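PDB 1C3P: protein (hdlp (histone deacetylase-like protein)) from Aquifex aeolicus, which probably acts as a zinc-dependent deacetylase of the histone deacetylase family, with a proposed link to acetoin breakdown. Local coordinates for residues L32-K35 / D36-L40; S238-I241 / V242-F246; I309-L313 / S314-V318. All blocks are in the same frame, centred on the assembly; numbering follows the deposited sequence.

Contact 1: residues L32-K35 / D36-L40; sequences LRFK and DAMNL. Unlike the reference sequence in segment 32-35: K35 (reference Leu).
One face of the F34 ring is met by M38 CG, which stands 3.9 Å above the ring plane and offset toward the rim, nearest to CE2 and CZ. This is an i to i+4 contact at the C-terminal end of helix 28-37, the helix of the beta-alpha-beta unit with strands 4-8 and 46-48, which closes with a Schellman motif. The CH-pi character follows from the position of CG, 18° off the ring normal. M38 CG lies beside its backbone N (chi1 -66°), which brings it over the ring, and the bends at chi2 and chi3 carry SD to an oblique Met-aromatic position 4.9 Å from the F34 centroid. A326 of helix 324-332 touches both side chains, so the pair belongs to the packing between the two helices.

The buried side chain of K35, where the reference sequence has leucine, packs on L6 and T307 and makes a cation-pi contact with W310.

The backbone carries the cap. D36, A37 and M38 donate their N-H groups to the carbonyls four residues earlier, whereas N39, at positive phi, turns the chain out of the helix and bonds back to D36 O. L40 N closes the motif on K35 O at 2.7 Å, with an N-H...O angle of 171°.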
# COMPACT_ATOMS: atom_id res chain seq x y z
N LEU A 32 -7.04 -13.50 3.58
CA LEU A 32 -7.30 -14.34 4.73
C LEU A 32 -7.82 -15.71 4.31
O LEU A 32 -7.33 -16.72 4.80
CB LEU A 32 -8.30 -13.68 5.69
CG LEU A 32 -7.83 -12.49 6.52
CD1 LEU A 32 -8.95 -12.03 7.46
CD2 LEU A 32 -6.62 -12.89 7.35
N ARG A 33 -8.80 -15.73 3.41
CA ARG A 33 -9.35 -17.00 2.97
C ARG A 33 -8.31 -17.81 2.21
O ARG A 33 -8.27 -19.03 2.29
CB ARG A 33 -10.59 -16.78 2.10
CG ARG A 33 -11.78 -16.20 2.88
CD ARG A 33 -13.10 -16.31 2.12
NE ARG A 33 -13.08 -15.57 0.86
CZ ARG A 33 -14.11 -15.49 0.03
NH1 ARG A 33 -15.25 -16.10 0.31
NH2 ARG A 33 -14.01 -14.79 -1.10
N PHE A 34 -7.44 -17.11 1.48
CA PHE A 34 -6.40 -17.76 0.71
C PHE A 34 -5.33 -18.37 1.63
O PHE A 34 -4.94 -19.53 1.46
CB PHE A 34 -5.75 -16.75 -0.24
CG PHE A 34 -4.79 -17.38 -1.21
CD1 PHE A 34 -5.26 -18.12 -2.28
CD2 PHE A 34 -3.41 -17.24 -1.03
CE1 PHE A 34 -4.36 -18.74 -3.17
CE2 PHE A 34 -2.51 -17.85 -1.91
CZ PHE A 34 -2.99 -18.60 -2.99
N LYS A 35 -4.85 -17.62 2.61
CA LYS A 35 -3.84 -18.23 3.45
C LYS A 35 -4.41 -19.39 4.25
O LYS A 35 -3.69 -20.32 4.59
CB LYS A 35 -3.19 -17.22 4.36
CG LYS A 35 -2.18 -16.36 3.62
CD LYS A 35 -1.56 -15.35 4.55
CE LYS A 35 -2.60 -14.40 5.07
NZ LYS A 35 -3.68 -15.07 5.85
N ASP A 36 -5.70 -19.33 4.55
CA ASP A 36 -6.33 -20.41 5.30
C ASP A 36 -6.43 -21.63 4.39
O ASP A 36 -6.07 -22.74 4.79
CB ASP A 36 -7.73 -20.00 5.79
CG ASP A 36 -8.40 -21.09 6.61
OD1 ASP A 36 -7.77 -21.62 7.55
OD2 ASP A 36 -9.57 -21.40 6.33
N ALA A 37 -6.90 -21.42 3.17
CA ALA A 37 -7.01 -22.52 2.20
C ALA A 37 -5.65 -23.20 1.98
O ALA A 37 -5.59 -24.41 1.80
CB ALA A 37 -7.60 -22.00 0.86
N MET A 38 -4.57 -22.41 2.01
CA MET A 38 -3.19 -22.92 1.82
C MET A 38 -2.57 -23.43 3.13
O MET A 38 -1.42 -23.91 3.14
CB MET A 38 -2.29 -21.79 1.28
CG MET A 38 -2.64 -21.29 -0.10
SD MET A 38 -2.10 -22.47 -1.35
CE MET A 38 -0.33 -22.43 -1.05
N ASN A 39 -3.33 -23.33 4.22
CA ASN A 39 -2.90 -23.73 5.56
C ASN A 39 -1.61 -23.02 5.93
O ASN A 39 -0.67 -23.62 6.47
CB ASN A 39 -2.71 -25.25 5.63
CG ASN A 39 -3.96 -26.00 5.26
OD1 ASN A 39 -5.03 -25.71 5.78
ND2 ASN A 39 -3.84 -26.96 4.35
N LEU A 40 -1.57 -21.72 5.62
CA LEU A 40 -0.38 -20.92 5.92
C LEU A 40 -0.59 -19.91 7.05
O LEU A 40 0.23 -19.01 7.25
CB LEU A 40 0.10 -20.19 4.66
CG LEU A 40 0.66 -21.10 3.56
CD1 LEU A 40 1.14 -20.25 2.40
CD2 LEU A 40 1.82 -21.91 4.11

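Contact 2: residues S238-I241 / V242-F246; sequences SLEI and VKEVF
Backbone hydrogen bonds join S238-I241 to V242-F246 as successive turns near the C-terminal end of helix 228-245, which packs on the parallel sheet of this alpha/beta fold. V242 N bonds to S238 O, K243 N to L239 O at 2.8 Å, and E244 N to E240 O, the regular i to i+4 pattern. Beyond them, V242 O accepts from both V245 N and F246 N, so one carbonyl gathers two donors near the end of the helix. The hydroxyl S238 OG is bonded to A234 O and L235 O, about one turn back.

Apolar packing follows the inward face: V242 lies on L163 and F186 of the sheet strands, and L239 on L188 of the sheet and on I281 and V285 of helix 272-286. V242 CG2 also makes a van der Waals approach to S238 O at 3.4 Å.

The charged contact is on the exposed side. E240 and E244 run side by side with their carboxylate planes 68° apart; E240 OE2 and E244 OE1 are 4.3 Å from each other, a like-charge approach that probably costs some electrostatic energy. With CG beside its backbone N (chi1 -57°), the extended E244 chain runs back toward E240, a tight approach that sets E244 CG 3.0 Å from E240 O and E244 OE1 3.5 Å from E240 CG.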
# COMPACT_ATOMS: atom_id res chain seq x y z
N SER A 238 18.02 4.25 -4.19
CA SER A 238 17.29 5.27 -3.45
C SER A 238 17.43 5.06 -1.94
O SER A 238 17.50 6.02 -1.17
CB SER A 238 15.81 5.30 -3.88
OG SER A 238 15.14 4.10 -3.59
N LEU A 239 17.47 3.81 -1.49
CA LEU A 239 17.63 3.56 -0.06
C LEU A 239 18.97 4.10 0.41
O LEU A 239 19.08 4.58 1.54
CB LEU A 239 17.52 2.07 0.27
CG LEU A 239 16.19 1.36 -0.01
CD1 LEU A 239 16.34 -0.12 0.32
CD2 LEU A 239 15.06 1.96 0.83
N GLU A 240 19.98 4.04 -0.45
CA GLU A 240 21.30 4.53 -0.07
C GLU A 240 21.25 6.04 0.11
O GLU A 240 21.88 6.60 1.01
CB GLU A 240 22.33 4.11 -1.14
CG GLU A 240 23.76 4.53 -0.84
CD GLU A 240 24.77 3.79 -1.71
OE1 GLU A 240 24.66 3.86 -2.95
OE2 GLU A 240 25.69 3.15 -1.14
N ILE A 241 20.49 6.71 -0.75
CA ILE A 241 20.33 8.15 -0.68
C ILE A 241 19.67 8.53 0.65
O ILE A 241 20.09 9.47 1.32
CB ILE A 241 19.46 8.69 -1.84
CG1 ILE A 241 20.19 8.49 -3.17
CG2 ILE A 241 19.13 10.18 -1.62
CD1 ILE A 241 19.39 8.92 -4.39
N VAL A 242 18.63 7.79 1.02
CA VAL A 242 17.93 8.07 2.26
C VAL A 242 18.85 7.80 3.45
O VAL A 242 18.98 8.64 4.34
CB VAL A 242 16.68 7.19 2.41
CG1 VAL A 242 16.04 7.43 3.77
CG2 VAL A 242 15.67 7.52 1.29
N LYS A 243 19.47 6.63 3.45
CA LYS A 243 20.35 6.24 4.54
C LYS A 243 21.45 7.26 4.79
O LYS A 243 21.80 7.52 5.94
CB LYS A 243 21.00 4.88 4.28
CG LYS A 243 21.96 4.48 5.39
CD LYS A 243 22.82 3.27 5.04
CE LYS A 243 22.01 2.00 4.88
NZ LYS A 243 22.90 0.85 4.56
N GLU A 244 22.00 7.86 3.74
CA GLU A 244 23.08 8.82 3.95
C GLU A 244 22.62 10.15 4.55
O GLU A 244 23.42 10.91 5.08
CB GLU A 244 23.82 9.11 2.64
CG GLU A 244 24.41 7.86 1.98
CD GLU A 244 25.32 8.20 0.80
OE1 GLU A 244 25.75 7.26 0.09
OE2 GLU A 244 25.62 9.39 0.60
N VAL A 245 21.32 10.42 4.47
CA VAL A 245 20.77 11.67 4.98
C VAL A 245 19.80 11.53 6.15
O VAL A 245 19.56 12.49 6.87
CB VAL A 245 20.03 12.42 3.85
CG1 VAL A 245 19.34 13.66 4.39
CG2 VAL A 245 21.02 12.82 2.77
N PHE A 246 19.27 10.33 6.36
CA PHE A 246 18.28 10.15 7.42
C PHE A 246 18.49 8.85 8.20
O PHE A 246 18.60 7.78 7.60
CB PHE A 246 16.89 10.14 6.76
CG PHE A 246 15.74 10.38 7.70
CD1 PHE A 246 15.50 11.64 8.23
CD2 PHE A 246 14.86 9.35 8.00
CE1 PHE A 246 14.39 11.88 9.05
CE2 PHE A 246 13.74 9.57 8.82
CZ PHE A 246 13.51 10.83 9.34

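Contact 3: residues I309-L313 / S314-V318; sequences IWCEL and SGREV
S314 N donates to W310 O at 2.8 Å, which closes the last regular turn of helix 299-314. The backbone bonds that follow resemble a Schellman-type end: G315, the first residue to leave helical geometry, has positive phi (76°), R316 N bonds to C311 O at 3.1 Å, and G315 N makes a weak bond to E312 O. C311 O accepts R316 N firmly but G315 N only weakly.

Aromatic packing places S314 CB over one face of the W310 indole. It lies 4.1 Å from the centroid of the W310 five-membered ring and 19° off the normal, a CH-pi contact offset toward CE2. K35 lies over the opposite face in a cation-pi contact, and NE1 bonds to L40 O. Replacing W310 with an alanine would probably leave L40 O without its indole donor and K35 without its aromatic partner, and open a gap between K35 and S314 CB.

C311 has two side-chain neighbours on the loop: its CB meets V318 CG2 at 3.8 Å, and its SG meets R316 CG.

Among the polar side chains, E45 lies near S314 and R316, in a weak hydrogen bond to S314 OG and a long, weak ion pair with R316 NH2. With CG between its backbone N and carbonyl carbon (chi1 69°), R316 curls back so that NE donates to S314 OG at 3.2 Å, with the oxygen close to the guanidinium plane.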
# COMPACT_ATOMS: atom_id res chain seq x y z
N ILE A 309 4.87 -12.53 1.16
CA ILE A 309 5.25 -11.65 2.25
C ILE A 309 4.93 -12.31 3.59
O ILE A 309 5.74 -12.27 4.52
CB ILE A 309 4.49 -10.31 2.21
CG1 ILE A 309 4.84 -9.54 0.94
CG2 ILE A 309 4.84 -9.49 3.45
CD1 ILE A 309 6.31 -9.17 0.83
N TRP A 310 3.75 -12.91 3.70
CA TRP A 310 3.38 -13.53 4.97
C TRP A 310 4.32 -14.70 5.30
O TRP A 310 4.76 -14.85 6.44
CB TRP A 310 1.93 -14.00 4.94
CG TRP A 310 1.51 -14.65 6.21
CD1 TRP A 310 1.15 -15.96 6.37
CD2 TRP A 310 1.53 -14.07 7.53
NE1 TRP A 310 0.94 -16.23 7.71
CE2 TRP A 310 1.17 -15.09 8.43
CE3 TRP A 310 1.81 -12.79 8.02
CZ2 TRP A 310 1.08 -14.87 9.81
CZ3 TRP A 310 1.73 -12.57 9.39
CH2 TRP A 310 1.37 -13.60 10.27
N CYS A 311 4.65 -15.51 4.29
CA CYS A 311 5.56 -16.62 4.49
C CYS A 311 6.94 -16.13 4.96
O CYS A 311 7.51 -16.72 5.87
CB CYS A 311 5.70 -17.47 3.21
SG CYS A 311 4.24 -18.50 2.80
N GLU A 312 7.45 -15.05 4.37
CA GLU A 312 8.76 -14.49 4.79
C GLU A 312 8.72 -14.06 6.26
O GLU A 312 9.60 -14.41 7.05
CB GLU A 312 9.12 -13.23 4.00
CG GLU A 312 10.41 -13.25 3.20
CD GLU A 312 11.62 -13.74 3.98
OE1 GLU A 312 11.95 -13.18 5.05
OE2 GLU A 312 12.24 -14.70 3.49
N LEU A 313 7.72 -13.27 6.62
CA LEU A 313 7.59 -12.77 7.99
C LEU A 313 7.35 -13.88 9.01
O LEU A 313 7.97 -13.88 10.07
CB LEU A 313 6.43 -11.77 8.09
CG LEU A 313 6.55 -10.43 7.37
CD1 LEU A 313 5.24 -9.67 7.54
CD2 LEU A 313 7.70 -9.64 7.94
N SER A 314 6.47 -14.80 8.64
CA SER A 314 6.04 -15.93 9.47
C SER A 314 7.12 -17.00 9.62
O SER A 314 7.06 -17.85 10.50
CB SER A 314 4.77 -16.56 8.87
OG SER A 314 4.27 -17.62 9.65
N GLY A 315 8.11 -16.96 8.74
CA GLY A 315 9.19 -17.93 8.83
C GLY A 315 8.82 -19.30 8.32
O GLY A 315 9.33 -20.31 8.81
N ARG A 316 7.93 -19.37 7.34
CA ARG A 316 7.59 -20.68 6.81
C ARG A 316 7.98 -20.80 5.35
O ARG A 316 8.03 -19.81 4.62
CB ARG A 316 6.11 -20.96 6.99
CG ARG A 316 5.18 -20.15 6.15
CD ARG A 316 3.77 -20.57 6.52
NE ARG A 316 3.43 -20.16 7.88
CZ ARG A 316 2.34 -20.57 8.53
NH1 ARG A 316 1.51 -21.40 7.94
NH2 ARG A 316 2.06 -20.09 9.74
N GLU A 317 8.28 -22.02 4.91
CA GLU A 317 8.66 -22.22 3.53
C GLU A 317 7.49 -21.94 2.62
O GLU A 317 6.33 -22.15 3.00
CB GLU A 317 9.19 -23.65 3.31
CG GLU A 317 10.71 -23.74 3.28
CD GLU A 317 11.38 -23.17 4.52
OE1 GLU A 317 12.62 -23.12 4.56
OE2 GLU A 317 10.66 -22.77 5.46
N VAL A 318 7.80 -21.44 1.43
CA VAL A 318 6.79 -21.12 0.45
C VAL A 318 6.50 -22.35 -0.38
O VAL A 318 7.40 -22.87 -1.03
CB VAL A 318 7.27 -20.00 -0.50
CG1 VAL A 318 6.17 -19.64 -1.47
CG2 VAL A 318 7.70 -18.78 0.31

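All three contacts lie at or near the C-terminal ends of helices in one alpha/beta chain with an eight-stranded parallel sheet, and they follow in series: contact 1 on helix 28-37, contact 2 on helix 228-245, contact 3 on helix 299-314 and the loop after it. Contacts 1 and 3 are neighbours, their centres 13 Å apart, and they touch directly where L40 O and W310 NE1, 2.9 Å apart, make a probable hydrogen bond and K35 CD packs on W310 CD1 at 3.3 Å. Residues far apart in sequence thus tie two helix ends together, and both pack on strand 4-8. Contact 2 stands apart, its centre 37 Å from that of contact 1 and 27 Å from that of contact 3. All three lie away from the zinc-binding residues.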